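Local coordinates for protein phage SAM lyase Svi3-3 (Bacteriophage sp., PDB 6ZNB) that probably cleaves S-adenosylmethionine into methylthioadenosine and homoserine lactone, as a phage-encoded SAM lyase assembled from three copies of the chain, at residues A[48-53]-A[73-78]; A[12-17]-A[110-115]. All blocks are in the same frame, centred on the assembly; numbering follows the deposited sequence.

Contact 1. Residues A[48-53]-A[73-78]; sequences DASFVA and QIIIID
S50 and V52 pair with I75 and Q73 as the hydrogen-bonded positions of an antiparallel ladder, with F51 and I74 facing each other as the non-hydrogen-bonded pair between them; the axes of the two short segments approach to 4.8 Å with their directions 156° from one another. Two pairs of backbone bonds close the rings: S50 N gives to I75 O and takes I75 N at its own carbonyl, while V52 N and V52 O do the same with Q73.

On the face that carries F51 and I74 the side chains that meet are all hydrocarbon. CG of F51 is turned anti to its carbonyl carbon (chi1 -54°), which swings the ring alongside I74, the two side chains pointing the same way; its CE2 comes obliquely to I74 CG2 at 3.6 Å. The small methyl of A49 lies against the backbone, CB 3.5 Å from I75 O, and reaches I76 CG1 as well. V33 and T36 of helix 29-42 cover F51, and L98 of helix 84-101 reaches I74, so bulky hydrocarbon suits this side.

The other face is mixed. V52 CG2 meets I75 CD1 at 3.6 Å, their side chains running at a slant to each other, and the short S50 keeps OG 3.7 Å from I75 CB. Q73 stretches out from the sheet, its CG anti to the backbone N (chi1 -176°); of its side chain CB alone comes close to V52, 3.6 Å from V52 O, while the amide reaches the polar R14.

Strand 49-58 is thus bonded along both edges, since A49, S50 and F51 continue the ladder with a strand of the second subunit. A helix-covered hydrocarbon face is combined with a mixed face on which S50 and V52 pack on Q54 of the second subunit and branched, apolar V52 on V52 of the third.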
loop_
_atom_site.group_PDB
_atom_site.type_symbol
_atom_site.label_atom_id
_atom_site.label_comp_id
_atom_site.label_asym_id
_atom_site.label_seq_id
_atom_site.Cartn_x
_atom_site.Cartn_y
_atom_site.Cartn_z
ATOM N N ASP A 48 13.562 -11.908 -4.032
ATOM C CA ASP A 48 12.256 -11.896 -3.383
ATOM C C ASP A 48 11.702 -10.479 -3.299
ATOM O O ASP A 48 12.341 -9.584 -2.738
ATOM C CB ASP A 48 12.357 -12.512 -1.988
ATOM C CG ASP A 48 12.781 -13.970 -2.023
ATOM O OD1 ASP A 48 13.245 -14.436 -3.088
ATOM O OD2 ASP A 48 12.642 -14.657 -0.988
ATOM N N ALA A 49 10.510 -10.283 -3.859
ATOM C CA ALA A 49 9.848 -8.985 -3.850
ATOM C C ALA A 49 8.367 -9.191 -4.130
ATOM O O ALA A 49 7.957 -10.215 -4.683
ATOM C CB ALA A 49 10.463 -8.031 -4.879
ATOM N N SER A 50 7.569 -8.202 -3.736
ATOM C CA SER A 50 6.136 -8.201 -3.984
ATOM C C SER A 50 5.762 -6.999 -4.843
ATOM O O SER A 50 6.488 -6.004 -4.908
ATOM C CB SER A 50 5.338 -8.192 -2.672
ATOM O OG SER A 50 5.990 -7.419 -1.681
ATOM N N PHE A 51 4.614 -7.105 -5.511
ATOM C CA PHE A 51 4.213 -6.130 -6.516
ATOM C C PHE A 51 2.738 -5.795 -6.353
ATOM O O PHE A 51 1.902 -6.698 -6.252
ATOM C CB PHE A 51 4.484 -6.661 -7.930
ATOM C CG PHE A 51 5.901 -7.122 -8.146
ATOM C CD1 PHE A 51 6.300 -8.392 -7.758
ATOM C CD2 PHE A 51 6.834 -6.286 -8.739
ATOM C CE1 PHE A 51 7.601 -8.816 -7.945
ATOM C CE2 PHE A 51 8.138 -6.709 -8.937
ATOM C CZ PHE A 51 8.520 -7.976 -8.540
ATOM N N VAL A 52 2.426 -4.501 -6.331
ATOM C CA VAL A 52 1.059 -4.007 -6.215
ATOM C C VAL A 52 0.729 -3.191 -7.457
ATOM O O VAL A 52 1.559 -2.412 -7.938
ATOM C CB VAL A 52 0.865 -3.162 -4.938
ATOM C CG1 VAL A 52 -0.584 -2.727 -4.798
ATOM C CG2 VAL A 52 1.304 -3.945 -3.713
ATOM N N ALA A 53 -0.482 -3.375 -7.976
ATOM C CA ALA A 53 -0.939 -2.647 -9.150
ATOM C C ALA A 53 -1.520 -1.295 -8.751
ATOM O O ALA A 53 -2.116 -1.145 -7.681
ATOM C CB ALA A 53 -1.982 -3.459 -9.917
ATOM N N GLN A 73 3.809 -0.924 -8.235
ATOM C CA GLN A 73 4.527 -0.610 -7.008
ATOM C C GLN A 73 5.308 -1.845 -6.576
ATOM O O GLN A 73 4.715 -2.897 -6.314
ATOM C CB GLN A 73 3.558 -0.165 -5.914
ATOM C CG GLN A 73 4.222 0.287 -4.625
ATOM C CD GLN A 73 3.210 0.677 -3.564
ATOM O OE1 GLN A 73 2.020 0.807 -3.846
ATOM N NE2 GLN A 73 3.682 0.864 -2.338
ATOM N N ILE A 74 6.631 -1.719 -6.512
ATOM C CA ILE A 74 7.517 -2.819 -6.145
ATOM C C ILE A 74 7.974 -2.615 -4.709
ATOM O O ILE A 74 8.472 -1.539 -4.357
ATOM C CB ILE A 74 8.722 -2.902 -7.097
ATOM C CG1 ILE A 74 8.252 -2.880 -8.552
ATOM C CG2 ILE A 74 9.544 -4.150 -6.809
ATOM C CD1 ILE A 74 9.374 -2.930 -9.557
ATOM N N ILE A 75 7.809 -3.642 -3.880
ATOM C CA ILE A 75 8.187 -3.594 -2.471
ATOM C C ILE A 75 9.319 -4.588 -2.248
ATOM O O ILE A 75 9.174 -5.783 -2.540
ATOM C CB ILE A 75 6.993 -3.896 -1.551
ATOM C CG1 ILE A 75 5.808 -2.981 -1.876
ATOM C CG2 ILE A 75 7.394 -3.747 -0.092
ATOM C CD1 ILE A 75 4.774 -3.608 -2.782
ATOM N N ILE A 76 10.440 -4.096 -1.727
ATOM C CA ILE A 76 11.629 -4.902 -1.471
ATOM C C ILE A 76 11.958 -4.820 0.012
ATOM O O ILE A 76 11.970 -3.726 0.589
ATOM C CB ILE A 76 12.824 -4.424 -2.318
ATOM C CG1 ILE A 76 12.537 -4.615 -3.806
ATOM C CG2 ILE A 76 14.096 -5.162 -1.921
ATOM C CD1 ILE A 76 13.474 -3.841 -4.692
ATOM N N ILE A 77 12.228 -5.971 0.624
ATOM C CA ILE A 77 12.633 -6.050 2.023
ATOM C C ILE A 77 14.082 -6.516 2.083
ATOM O O ILE A 77 14.507 -7.365 1.290
ATOM C CB ILE A 77 11.711 -6.985 2.833
ATOM C CG1 ILE A 77 10.247 -6.568 2.672
ATOM C CG2 ILE A 77 12.091 -6.969 4.308
ATOM C CD1 ILE A 77 9.462 -7.425 1.698
ATOM N N ASP A 78 14.841 -5.952 3.025
ATOM C CA ASP A 78 16.261 -6.259 3.195
ATOM C C ASP A 78 16.403 -7.595 3.931
ATOM O O ASP A 78 16.762 -7.672 5.109
ATOM C CB ASP A 78 16.956 -5.120 3.931
ATOM C CG ASP A 78 18.471 -5.190 3.844
ATOM O OD1 ASP A 78 18.999 -6.158 3.261
ATOM O OD2 ASP A 78 19.135 -4.260 4.350
#

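Contact 2. Residues A[12-17]-A[110-115]; sequences SARIFV and EIQERG
R14 and E110 reach out from the sheet side by side, with Q112 next to them on the same face. The opposite charges of R14 and E110 would attract, though no salt bridge forms: E110 OE2 lies 4.1 Å from R14 NE, well out of the guanidinium plane, so no N-H points at it. Q112 NE2 sits over one face of the guanidinium, 3.4 Å above its plane and toward the rim, with the amide turned 70° against it; it also touches R14 CG at 3.4 Å. A weak bond from Q112 NE2 to E110 OE2 links the two polar ends. F16 adds its ring edge, CE1 lying 3.9 Å from E110 OE1.

This cluster is positioned by an antiparallel ladder in which S12 and R14 are hydrogen-bonded to Q112 and E110 through both backbone N and O. Between them A13 and I111 form the non-hydrogen-bonded pair on the reverse face, A13 CB meeting I111 CD1 at 4.0 Å.

The small A13 lies against F87 and V91 of helix 84-101, where a short side chain suits a strand packed close to a helix. Strand 11-21 is flanked by strand 67-77 on its other edge, and strand 106-113 by strand 116-124, with V117 and V120 lying against E110.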
loop_
_atom_site.group_PDB
_atom_site.type_symbol
_atom_site.label_atom_id
_atom_site.label_comp_id
_atom_site.label_asym_id
_atom_site.label_seq_id
_atom_site.Cartn_x
_atom_site.Cartn_y
_atom_site.Cartn_z
ATOM N N SER A 12 13.608 -1.187 3.962
ATOM C CA SER A 12 12.750 -1.567 2.853
ATOM C C SER A 12 12.787 -0.466 1.805
ATOM O O SER A 12 13.150 0.679 2.089
ATOM C CB SER A 12 11.306 -1.827 3.309
ATOM O OG SER A 12 10.825 -0.769 4.122
ATOM N N ALA A 13 12.412 -0.827 0.582
ATOM C CA ALA A 13 12.410 0.112 -0.526
ATOM C C ALA A 13 11.145 -0.078 -1.348
ATOM O O ALA A 13 10.520 -1.142 -1.327
ATOM C CB ALA A 13 13.651 -0.054 -1.413
ATOM N N ARG A 14 10.768 0.974 -2.068
ATOM C CA ARG A 14 9.617 0.944 -2.958
ATOM C C ARG A 14 9.995 1.590 -4.282
ATOM O O ARG A 14 10.554 2.691 -4.302
ATOM C CB ARG A 14 8.407 1.650 -2.332
ATOM C CG ARG A 14 8.041 1.120 -0.953
ATOM C CD ARG A 14 6.546 1.184 -0.688
ATOM N NE ARG A 14 5.990 2.508 -0.950
ATOM C CZ ARG A 14 4.943 3.016 -0.308
ATOM N NH1 ARG A 14 4.339 2.310 0.639
ATOM N NH2 ARG A 14 4.503 4.230 -0.609
ATOM N N ILE A 15 9.701 0.898 -5.380
ATOM C CA ILE A 15 10.022 1.361 -6.725
ATOM C C ILE A 15 8.731 1.444 -7.525
ATOM O O ILE A 15 7.985 0.461 -7.612
ATOM C CB ILE A 15 11.035 0.433 -7.420
ATOM C CG1 ILE A 15 12.361 0.421 -6.658
ATOM C CG2 ILE A 15 11.248 0.865 -8.862
ATOM C CD1 ILE A 15 13.305 -0.675 -7.101
ATOM N N PHE A 16 8.474 2.611 -8.111
ATOM C CA PHE A 16 7.270 2.862 -8.893
ATOM C C PHE A 16 7.645 2.932 -10.368
ATOM O O PHE A 16 8.479 3.754 -10.762
ATOM C CB PHE A 16 6.589 4.154 -8.443
ATOM C CG PHE A 16 6.306 4.204 -6.970
ATOM C CD1 PHE A 16 7.239 4.726 -6.088
ATOM C CD2 PHE A 16 5.109 3.723 -6.464
ATOM C CE1 PHE A 16 6.983 4.770 -4.730
ATOM C CE2 PHE A 16 4.848 3.765 -5.107
ATOM C CZ PHE A 16 5.785 4.289 -4.238
ATOM N N VAL A 17 7.029 2.072 -11.176
ATOM C CA VAL A 17 7.336 1.955 -12.597
ATOM C C VAL A 17 6.046 2.100 -13.389
ATOM O O VAL A 17 5.082 1.367 -13.149
ATOM C CB VAL A 17 8.017 0.613 -12.928
ATOM C CG1 VAL A 17 8.372 0.552 -14.403
ATOM C CG2 VAL A 17 9.255 0.416 -12.068
ATOM N N GLU A 110 12.299 4.924 -3.417
ATOM C CA GLU A 110 12.073 5.434 -2.072
ATOM C C GLU A 110 12.561 4.404 -1.066
ATOM O O GLU A 110 12.025 3.293 -1.001
ATOM C CB GLU A 110 10.591 5.756 -1.857
ATOM C CG GLU A 110 10.139 5.815 -0.410
ATOM C CD GLU A 110 8.628 5.872 -0.291
ATOM O OE1 GLU A 110 7.969 6.265 -1.278
ATOM O OE2 GLU A 110 8.096 5.519 0.782
ATOM N N ILE A 111 13.579 4.769 -0.292
ATOM C CA ILE A 111 14.147 3.890 0.725
ATOM C C ILE A 111 13.488 4.185 2.063
ATOM O O ILE A 111 13.317 5.348 2.449
ATOM C CB ILE A 111 15.676 4.061 0.808
ATOM C CG1 ILE A 111 16.281 4.193 -0.594
ATOM C CG2 ILE A 111 16.302 2.890 1.554
ATOM C CD1 ILE A 111 16.381 2.887 -1.349
ATOM N N GLN A 112 13.122 3.125 2.778
ATOM C CA GLN A 112 12.476 3.228 4.076
ATOM C C GLN A 112 13.267 2.443 5.112
ATOM O O GLN A 112 14.035 1.536 4.778
ATOM C CB GLN A 112 11.038 2.691 4.032
ATOM C CG GLN A 112 10.128 3.365 3.017
ATOM C CD GLN A 112 8.702 2.839 3.082
ATOM O OE1 GLN A 112 8.249 2.368 4.126
ATOM N NE2 GLN A 112 7.990 2.917 1.964
ATOM N N GLU A 113 13.075 2.807 6.378
ATOM C CA GLU A 113 13.566 2.030 7.509
ATOM C C GLU A 113 12.485 2.049 8.581
ATOM O O GLU A 113 12.117 3.118 9.076
ATOM C CB GLU A 113 14.884 2.585 8.056
ATOM C CG GLU A 113 15.604 1.605 8.979
ATOM C CD GLU A 113 16.108 2.231 10.266
ATOM O OE1 GLU A 113 16.277 1.484 11.254
ATOM O OE2 GLU A 113 16.363 3.453 10.289
ATOM N N ARG A 114 11.967 0.867 8.914
ATOM C CA ARG A 114 10.836 0.720 9.835
ATOM C C ARG A 114 9.612 1.491 9.348
ATOM O O ARG A 114 8.787 1.943 10.147
ATOM C CB ARG A 114 11.208 1.143 11.261
ATOM C CG ARG A 114 12.623 0.773 11.676
ATOM C CD ARG A 114 12.677 0.339 13.132
ATOM N NE ARG A 114 11.907 1.216 14.010
ATOM C CZ ARG A 114 12.345 2.383 14.470
ATOM N NH1 ARG A 114 13.552 2.819 14.136
ATOM N NH2 ARG A 114 11.577 3.114 15.265
ATOM N N GLY A 115 9.488 1.650 8.028
ATOM C CA GLY A 115 8.387 2.375 7.438
ATOM C C GLY A 115 8.614 3.860 7.274
ATOM O O GLY A 115 7.865 4.503 6.528
#

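The two contacts lie in one sheet, their centres about 9 Å apart, and join through the neighbouring strands 67-77 and 11-21: I74 N probably bonds to I15 O, and I76 O to A13 N. Contact 1 belongs to a hairpin of successive strands, whereas contact 2 brings together parts of the chain more than ninety residues apart, with contact 1 lying between them in sequence. Contact 1 is the more buried, and much of its packing is aliphatic and aromatic; contact 2 is partly buried and gathers charged and amide groups on one face. Both turn small or apolar residues toward helix 84-101, while Q73 and R14 meet on the opposite face. Both touch the second subunit, and contact 1 also meets the third through V52.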